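PDB 2VC8: enhancer of mRNA-decapping protein 3 from Homo sapiens, which binds single-stranded RNA and promotes mRNA decapping and decay, its N-terminal LSm domain probably mediating DCP1A binding and the protein's own targeting to P-bodies. Local coordinates for residues S10-N15 against G25-V30; I37-P42 against V54-G59. All coordinates share one frame; numbering follows the deposited sequence. Where two conformers were deposited one is given.

Contact 1 of 2, residues S10-N15 against G25-V30; sequences SIVSIN and GRVSAV
The guanidinium of Arg26 has the side chain of Ile11 lying over one face: CG1 of Ile11 stands 3.6 Å above the plane, displaced toward the rim, and NH1 of Arg26 is the atom it comes nearest. CD1 of Ile11 follows more loosely, nearest NH1 of Arg26 at 4.0 Å. Arg26 sets out with CG anti to its own backbone N (chi1 176°), then bends at chi2 and chi3, which brings the head alongside Ile11 and lets NH1 hydrogen-bond the backbone O of Gly9. The bond to Gly9 O and the packing on one face probably limit how the flat group can turn. The two residues form a non-hydrogen-bonded antiparallel pair, with CA of Ile11 only 4.2 Å from CA of Arg26.

Backbone bonds frame this pair. Val27 N gives a nearly straight bond of 2.8 Å to Ser10 O, and Val12 and Gly25 exchange two more, Val12 N to Gly25 O and Gly25 N to Val12 O, each 3.0 Å. Beneath, on the buried side, CG2 of Val27 rests on both methyls of Val12, nearest CG2 at 3.7 Å, and on another side meets Ser10 OG at 3.4 Å, a hydroxyl hydrogen-bonded to Trp7 O.

The strands meet at a steep 104°, so that beyond Val27 the strand 22-31 swings away from 11-15, as expected of the strongly bent sheet of an Sm fold. Strand 63-66 pairs with 11-15 as well, and its Leu64 packs on Val12, while Ile37 and Leu39 of strand 36-39 close over Val27.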
ATOM      1  N   SER A  10       5.766   5.925   2.256  1.00 16.36           N
ATOM      2  CA  SER A  10       6.606   4.739   2.160  0.50 15.68           C
ATOM      3  C   SER A  10       6.329   3.982   0.877  1.00 12.98           C
ATOM      4  O   SER A  10       5.321   4.230   0.180  1.00 16.06           O
ATOM      5  CB  SER A  10       6.379   3.842   3.350  0.50 15.31           C
ATOM      6  OG  SER A  10       5.056   3.396   3.318  0.50 15.45           O
ATOM      7  N   ILE A  11       7.232   3.091   0.533  1.00 13.31           N
ATOM      8  CA  ILE A  11       6.911   2.088  -0.469  0.50 14.07           C
ATOM      9  C   ILE A  11       6.808   0.754   0.265  1.00 13.69           C
ATOM     10  O   ILE A  11       7.658   0.420   1.055  1.00 13.40           O
ATOM     11  CB  ILE A  11       7.983   1.968  -1.594  0.50 13.27           C
ATOM     12  CG1 ILE A  11       8.349   3.350  -2.228  0.50 15.69           C
ATOM     13  CG2 ILE A  11       7.533   0.989  -2.684  0.50 14.03           C
ATOM     14  CD1 ILE A  11       9.435   3.273  -3.313  0.50 22.81           C
ATOM     15  N   VAL A  12       5.721   0.052   0.008  1.00 12.89           N
ATOM     16  CA  VAL A  12       5.377  -1.149   0.789  1.00 12.44           C
ATOM     17  C   VAL A  12       4.987  -2.308  -0.111  1.00 12.18           C
ATOM     18  O   VAL A  12       4.616  -2.123  -1.256  1.00 13.81           O
ATOM     19  CB  VAL A  12       4.241  -0.888   1.812  1.00 12.28           C
ATOM     20  CG1 VAL A  12       4.637   0.214   2.762  1.00 14.13           C
ATOM     21  CG2 VAL A  12       2.914  -0.628   1.140  1.00 14.22           C
ATOM     22  N   SER A  13       5.040  -3.494   0.457  1.00 13.13           N
ATOM     23  CA  SER A  13       4.467  -4.683  -0.110  1.00 13.40           C
ATOM     24  C   SER A  13       3.373  -5.106   0.879  1.00 11.22           C
ATOM     25  O   SER A  13       3.667  -5.259   2.044  1.00 18.57           O
ATOM     26  CB  SER A  13       5.516  -5.771  -0.212  1.00 19.29           C
ATOM     27  OG  SER A  13       4.936  -6.957  -0.681  1.00 21.19           O
ATOM     28  N   ILE A  14       2.095  -5.206   0.464  0.50 15.99           N
ATOM     29  CA  ILE A  14       0.911  -5.541   1.306  0.50 12.01           C
ATOM     30  C   ILE A  14       0.403  -6.942   0.830  0.50 13.29           C
ATOM     31  O   ILE A  14      -0.023  -7.044  -0.320  0.50 11.89           O
ATOM     32  CB  ILE A  14      -0.197  -4.488   1.063  0.50 13.14           C
ATOM     33  CG1 ILE A  14       0.179  -3.128   1.679  0.50 14.72           C
ATOM     34  CG2 ILE A  14      -1.571  -4.903   1.648  0.50 11.58           C
ATOM     35  CD1 ILE A  14      -0.842  -2.050   1.387  0.50 14.05           C
ATOM     36  N   ASN A  15       0.468  -7.995   1.684  1.00 15.34           N
ATOM     37  CA  ASN A  15      -0.067  -9.311   1.407  1.00 16.45           C
ATOM     38  C   ASN A  15      -1.481  -9.335   1.925  1.00 14.74           C
ATOM     39  O   ASN A  15      -1.694  -9.087   3.085  1.00 16.07           O
ATOM     40  CB  ASN A  15       0.769 -10.358   2.112  1.00 16.73           C
ATOM     41  CG  ASN A  15       0.494 -11.744   1.628  1.00 20.83           C
ATOM     42  OD1 ASN A  15      -0.613 -12.063   1.160  1.00 20.72           O
ATOM     43  ND2 ASN A  15       1.500 -12.598   1.762  1.00 26.87           N
ATOM     44  N   GLY A  25       3.693  -0.954  -3.824  1.00 12.56           N
ATOM     45  CA  GLY A  25       3.575   0.406  -4.317  1.00 15.43           C
ATOM     46  C   GLY A  25       3.835   1.452  -3.305  1.00 14.22           C
ATOM     47  O   GLY A  25       3.985   1.177  -2.120  1.00 13.07           O
ATOM     48  N   ARG A  26       3.903   2.675  -3.756  1.00 15.96           N
ATOM     49  CA  ARG A  26       3.920   3.798  -2.870  1.00 12.67           C
ATOM     50  C   ARG A  26       2.607   4.050  -2.138  1.00 14.02           C
ATOM     51  O   ARG A  26       1.553   4.074  -2.768  1.00 16.28           O
ATOM     52  CB  ARG A  26       4.313   5.005  -3.724  1.00 19.66           C
ATOM     53  CG  ARG A  26       4.290   6.308  -2.945  1.00 23.67           C
ATOM     54  CD  ARG A  26       5.553   6.740  -2.473  1.00 27.63           C
ATOM     55  NE  ARG A  26       6.497   6.960  -3.567  1.00 37.46           N
ATOM     56  CZ  ARG A  26       7.802   7.037  -3.357  1.00 34.14           C
ATOM     57  NH1 ARG A  26       8.315   6.917  -2.133  1.00 34.44           N
ATOM     58  NH2 ARG A  26       8.616   7.195  -4.370  1.00 29.33           N
ATOM     59  N   VAL A  27       2.688   4.297  -0.838  1.00 14.89           N
ATOM     60  CA  VAL A  27       1.531   4.640  -0.008  1.00 15.20           C
ATOM     61  C   VAL A  27       1.163   6.100  -0.257  1.00 15.60           C
ATOM     62  O   VAL A  27       1.916   7.023   0.145  1.00 18.84           O
ATOM     63  CB  VAL A  27       1.753   4.382   1.494  1.00 15.98           C
ATOM     64  CG1 VAL A  27       0.532   4.771   2.296  1.00 17.25           C
ATOM     65  CG2 VAL A  27       2.087   2.888   1.694  1.00 16.27           C
ATOM     66  N   SER A  28       0.063   6.290  -0.972  1.00 15.59           N
ATOM     67  CA  SER A  28      -0.423   7.613  -1.324  1.00 17.62           C
ATOM     68  C   SER A  28      -1.405   8.175  -0.361  1.00 18.61           C
ATOM     69  O   SER A  28      -1.676   9.370  -0.397  1.00 20.42           O
ATOM     70  CB  SER A  28      -1.061   7.577  -2.700  1.00 21.73           C
ATOM     71  OG  SER A  28      -2.045   6.557  -2.783  1.00 25.33           O
ATOM     72  N   ALA A  29      -2.025   7.309   0.410  1.00 17.83           N
ATOM     73  CA  ALA A  29      -3.027   7.746   1.390  1.00 17.19           C
ATOM     74  C   ALA A  29      -3.185   6.776   2.521  1.00 18.90           C
ATOM     75  O   ALA A  29      -2.996   5.568   2.332  1.00 19.22           O
ATOM     76  CB  ALA A  29      -4.436   8.082   0.677  1.00 20.12           C
ATOM     77  N   VAL A  30      -3.552   7.288   3.708  1.00 20.31           N
ATOM     78  CA  VAL A  30      -3.896   6.446   4.855  1.00 19.06           C
ATOM     79  C   VAL A  30      -5.135   7.075   5.488  1.00 24.81           C
ATOM     80  O   VAL A  30      -5.120   8.249   5.832  1.00 28.70           O
ATOM     81  CB  VAL A  30      -2.774   6.373   5.919  1.00 24.86           C
ATOM     82  CG1 VAL A  30      -3.209   5.578   7.158  1.00 33.74           C
ATOM     83  CG2 VAL A  30      -1.490   5.806   5.348  1.00 22.84           C
TER

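Contact 2 of 2, residues I37-P42 against V54-G59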
ATOM      1  N   ILE A  37      -5.404   1.840   3.726  1.00 15.61           N
ATOM      2  CA  ILE A  37      -4.160   2.286   3.156  0.50 17.02           C
ATOM      3  C   ILE A  37      -4.236   2.178   1.620  1.00 14.27           C
ATOM      4  O   ILE A  37      -4.750   1.176   1.080  1.00 15.49           O
ATOM      5  CB  ILE A  37      -3.040   1.499   3.780  0.50 17.07           C
ATOM      6  CG1 ILE A  37      -1.675   2.020   3.340  0.50 18.08           C
ATOM      7  CG2 ILE A  37      -3.248   0.003   3.523  0.50 20.63           C
ATOM      8  CD1 ILE A  37      -0.544   1.373   4.118  0.50 20.27           C
ATOM      9  N   SER A  38      -3.823   3.246   0.946  1.00 14.96           N
ATOM     10  CA  SER A  38      -3.925   3.334  -0.541  1.00 14.61           C
ATOM     11  C   SER A  38      -2.577   3.303  -1.170  1.00 13.23           C
ATOM     12  O   SER A  38      -1.644   4.004  -0.694  1.00 15.60           O
ATOM     13  CB  SER A  38      -4.636   4.629  -0.939  1.00 16.30           C
ATOM     14  OG  SER A  38      -5.930   4.736  -0.310  1.00 17.23           O
ATOM     15  N   LEU A  39      -2.443   2.514  -2.234  1.00 13.73           N
ATOM     16  CA  LEU A  39      -1.224   2.439  -3.042  1.00 13.89           C
ATOM     17  C   LEU A  39      -1.463   3.041  -4.415  1.00 14.60           C
ATOM     18  O   LEU A  39      -2.473   2.822  -5.036  1.00 15.77           O
ATOM     19  CB  LEU A  39      -0.770   1.001  -3.243  1.00 15.10           C
ATOM     20  CG  LEU A  39      -0.519   0.158  -1.987  1.00 14.18           C
ATOM     21  CD1 LEU A  39       0.021  -1.171  -2.400  1.00 16.07           C
ATOM     22  CD2 LEU A  39       0.361   0.922  -0.928  1.00 15.05           C
ATOM     23  N   THR A  40      -0.511   3.855  -4.857  1.00 15.40           N
ATOM     24  CA  THR A  40      -0.598   4.386  -6.210  0.50 16.69           C
ATOM     25  C   THR A  40       0.228   3.520  -7.180  1.00 17.57           C
ATOM     26  O   THR A  40       1.291   3.004  -6.859  1.00 19.03           O
ATOM     27  CB  THR A  40      -0.341   5.949  -6.313  0.50 19.37           C
ATOM     28  OG1 THR A  40      -0.004   6.326  -7.673  0.50 17.05           O
ATOM     29  CG2 THR A  40       0.723   6.413  -5.336  0.50 17.06           C
ATOM     30  N   ARG A  41      -0.329   3.336  -8.348  1.00 17.81           N
ATOM     31  CA  ARG A  41       0.334   2.579  -9.400  0.50 17.07           C
ATOM     32  C   ARG A  41       0.907   1.250  -8.893  1.00 18.99           C
ATOM     33  O   ARG A  41       2.084   0.953  -9.149  1.00 19.96           O
ATOM     34  CB  ARG A  41       1.465   3.433 -10.043  0.50 21.37           C
ATOM     35  CG  ARG A  41       0.932   4.701 -10.687  0.50 21.47           C
ATOM     36  CD  ARG A  41       1.969   5.390 -11.538  0.50 20.43           C
ATOM     37  NE  ARG A  41       2.381   6.617 -10.902  0.50 26.49           N
ATOM     38  CZ  ARG A  41       3.544   6.839 -10.294  0.50 29.04           C
ATOM     39  NH1 ARG A  41       4.513   5.900 -10.197  0.50 20.10           N
ATOM     40  NH2 ARG A  41       3.725   8.038  -9.763  0.50 24.57           N
ATOM     41  N   PRO A  42       0.132   0.471  -8.151  1.00 17.63           N
ATOM     42  CA  PRO A  42       0.713  -0.708  -7.595  1.00 16.24           C
ATOM     43  C   PRO A  42       0.990  -1.784  -8.620  1.00 16.48           C
ATOM     44  O   PRO A  42       0.421  -1.790  -9.710  1.00 20.02           O
ATOM     45  CB  PRO A  42      -0.370  -1.223  -6.633  1.00 18.16           C
ATOM     46  CG  PRO A  42      -1.576  -0.721  -7.194  1.00 19.30           C
ATOM     47  CD  PRO A  42      -1.296   0.610  -7.853  1.00 19.42           C
ATOM     48  N   VAL A  54      -5.201   1.652  -5.564  1.00 13.67           N
ATOM     49  CA  VAL A  54      -5.952   0.563  -4.900  1.00 15.62           C
ATOM     50  C   VAL A  54      -5.900   0.773  -3.406  1.00 13.56           C
ATOM     51  O   VAL A  54      -4.818   1.078  -2.886  1.00 15.06           O
ATOM     52  CB  VAL A  54      -5.411  -0.844  -5.280  1.00 16.41           C
ATOM     53  CG1 VAL A  54      -6.280  -1.944  -4.549  1.00 19.86           C
ATOM     54  CG2 VAL A  54      -5.412  -1.100  -6.797  1.00 20.58           C
ATOM     55  N   THR A  55      -7.056   0.621  -2.758  1.00 15.13           N
ATOM     56  CA  THR A  55      -7.187   0.924  -1.358  1.00 14.23           C
ATOM     57  C   THR A  55      -7.591  -0.357  -0.598  1.00 13.05           C
ATOM     58  O   THR A  55      -8.553  -1.044  -0.986  1.00 14.46           O
ATOM     59  CB  THR A  55      -8.182   2.040  -1.135  1.00 14.77           C
ATOM     60  OG1 THR A  55      -7.642   3.247  -1.759  1.00 17.12           O
ATOM     61  CG2 THR A  55      -8.491   2.269   0.326  1.00 17.40           C
ATOM     62  N   PHE A  56      -6.812  -0.646   0.446  1.00 12.48           N
ATOM     63  CA  PHE A  56      -6.928  -1.883   1.211  1.00 14.19           C
ATOM     64  C   PHE A  56      -7.344  -1.570   2.622  1.00 14.96           C
ATOM     65  O   PHE A  56      -6.852  -0.616   3.194  1.00 16.15           O
ATOM     66  CB  PHE A  56      -5.553  -2.568   1.249  1.00 16.39           C
ATOM     67  CG  PHE A  56      -4.942  -2.813  -0.113  1.00 20.12           C
ATOM     68  CD1 PHE A  56      -4.163  -1.849  -0.775  1.00 19.92           C
ATOM     69  CD2 PHE A  56      -5.167  -3.984  -0.717  1.00 22.73           C
ATOM     70  CE1 PHE A  56      -3.641  -2.121  -2.013  1.00 20.38           C
ATOM     71  CE2 PHE A  56      -4.641  -4.264  -1.991  1.00 20.12           C
ATOM     72  CZ  PHE A  56      -3.864  -3.333  -2.608  1.00 20.61           C
ATOM     73  N   ARG A  57      -8.176  -2.424   3.227  1.00 14.71           N
ATOM     74  CA  ARG A  57      -8.410  -2.315   4.663  1.00 16.29           C
ATOM     75  C   ARG A  57      -7.257  -2.927   5.407  1.00 16.22           C
ATOM     76  O   ARG A  57      -6.837  -4.063   5.111  1.00 14.97           O
ATOM     77  CB  ARG A  57      -9.713  -2.995   5.040  1.00 18.28           C
ATOM     78  CG  ARG A  57     -10.965  -2.438   4.433  1.00 25.30           C
ATOM     79  CD  ARG A  57     -12.257  -3.107   5.026  1.00 33.23           C
ATOM     80  NE  ARG A  57     -12.241  -4.549   4.765  1.00 45.94           N
ATOM     81  CZ  ARG A  57     -13.078  -5.446   5.289  1.00 47.70           C
ATOM     82  NH1 ARG A  57     -14.066  -5.090   6.115  1.00 58.78           N
ATOM     83  NH2 ARG A  57     -12.942  -6.712   4.954  1.00 49.68           N
ATOM     84  N   ALA A  58      -6.815  -2.250   6.459  1.00 16.67           N
ATOM     85  CA  ALA A  58      -5.688  -2.751   7.250  1.00 19.66           C
ATOM     86  C   ALA A  58      -5.969  -4.135   7.827  1.00 18.25           C
ATOM     87  O   ALA A  58      -5.087  -4.965   7.886  1.00 20.92           O
ATOM     88  CB  ALA A  58      -5.355  -1.792   8.387  1.00 22.66           C
ATOM     89  N   GLY A  59      -7.231  -4.377   8.124  1.00 19.99           N
ATOM     90  CA  GLY A  59      -7.680  -5.640   8.666  1.00 20.79           C
ATOM     91  C   GLY A  59      -7.643  -6.800   7.735  1.00 20.03           C
ATOM     92  O   GLY A  59      -7.794  -7.974   8.165  1.00 21.77           O
TER
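Leu39 and Phe56 meet in the apolar centre, where CD1 of Leu39 lies 3.8 Å from CE1 of the ring and the two side chains cross at about a right angle. Phe56 points to the face that carries Ile37 and Leu39, and with CG anti to the carbonyl carbon (chi1 -55°) the CD1-CE1 side of the ring is brought up to Ile37 O and Leu39. Ile37 O sits at the ring edge, near its plane, 3.6 Å from CD1. Ile14 and Cys16 also touch Phe56, and the ring of Tyr23 meets it with the planes inclined at about 50°. With an alanine here, Leu39 CD1 and the Tyr23 ring would probably lose their aromatic partner and a gap would open in the core. Past the corner the chain turns at Thr40 and Arg41, CG of Pro42 meets Val54 CG2 at 3.9 Å.

Strands 36-39 and 53-57 are antiparallel neighbours in the curved sheet of the Sm fold. Ile37 with Phe56 and Leu39 with Val54 form hydrogen-bonded pairs of two bonds each, the shortest being Phe56 N to Ile37 O at 2.8 Å.

Between them Ser38 and Thr55 make the non-hydrogen-bonded pair and turn to the other face. Their hydroxyls close the gap with a hydrogen bond of 2.7 Å between Ser38 OG and Thr55 OG1. Glu53 OE2 adds a weak bond to Ser38 OG at this polar edge.

Overall arrangement
Contact 1 and contact 2 have centres about 7 Å apart and are joined edge to edge, since strands 22-31 and 36-39 follow each other in the chain and pair in the same sheet. Ser28 and Ala29 both face Ser38 in a classic beta bulge, with probable hydrogen bonds from Ser28 N to Ser38 O (2.9 Å) and between Ser38 N and Ala29 O (2.8 Å). On the core side Val12 CG2 packs against Leu39 CD2 at 3.6 Å, so the apolar layers of the two contacts merge. Both lie in the LSm domain, within the region inferred by similarity to be needed for DCP1A binding and P-body targeting.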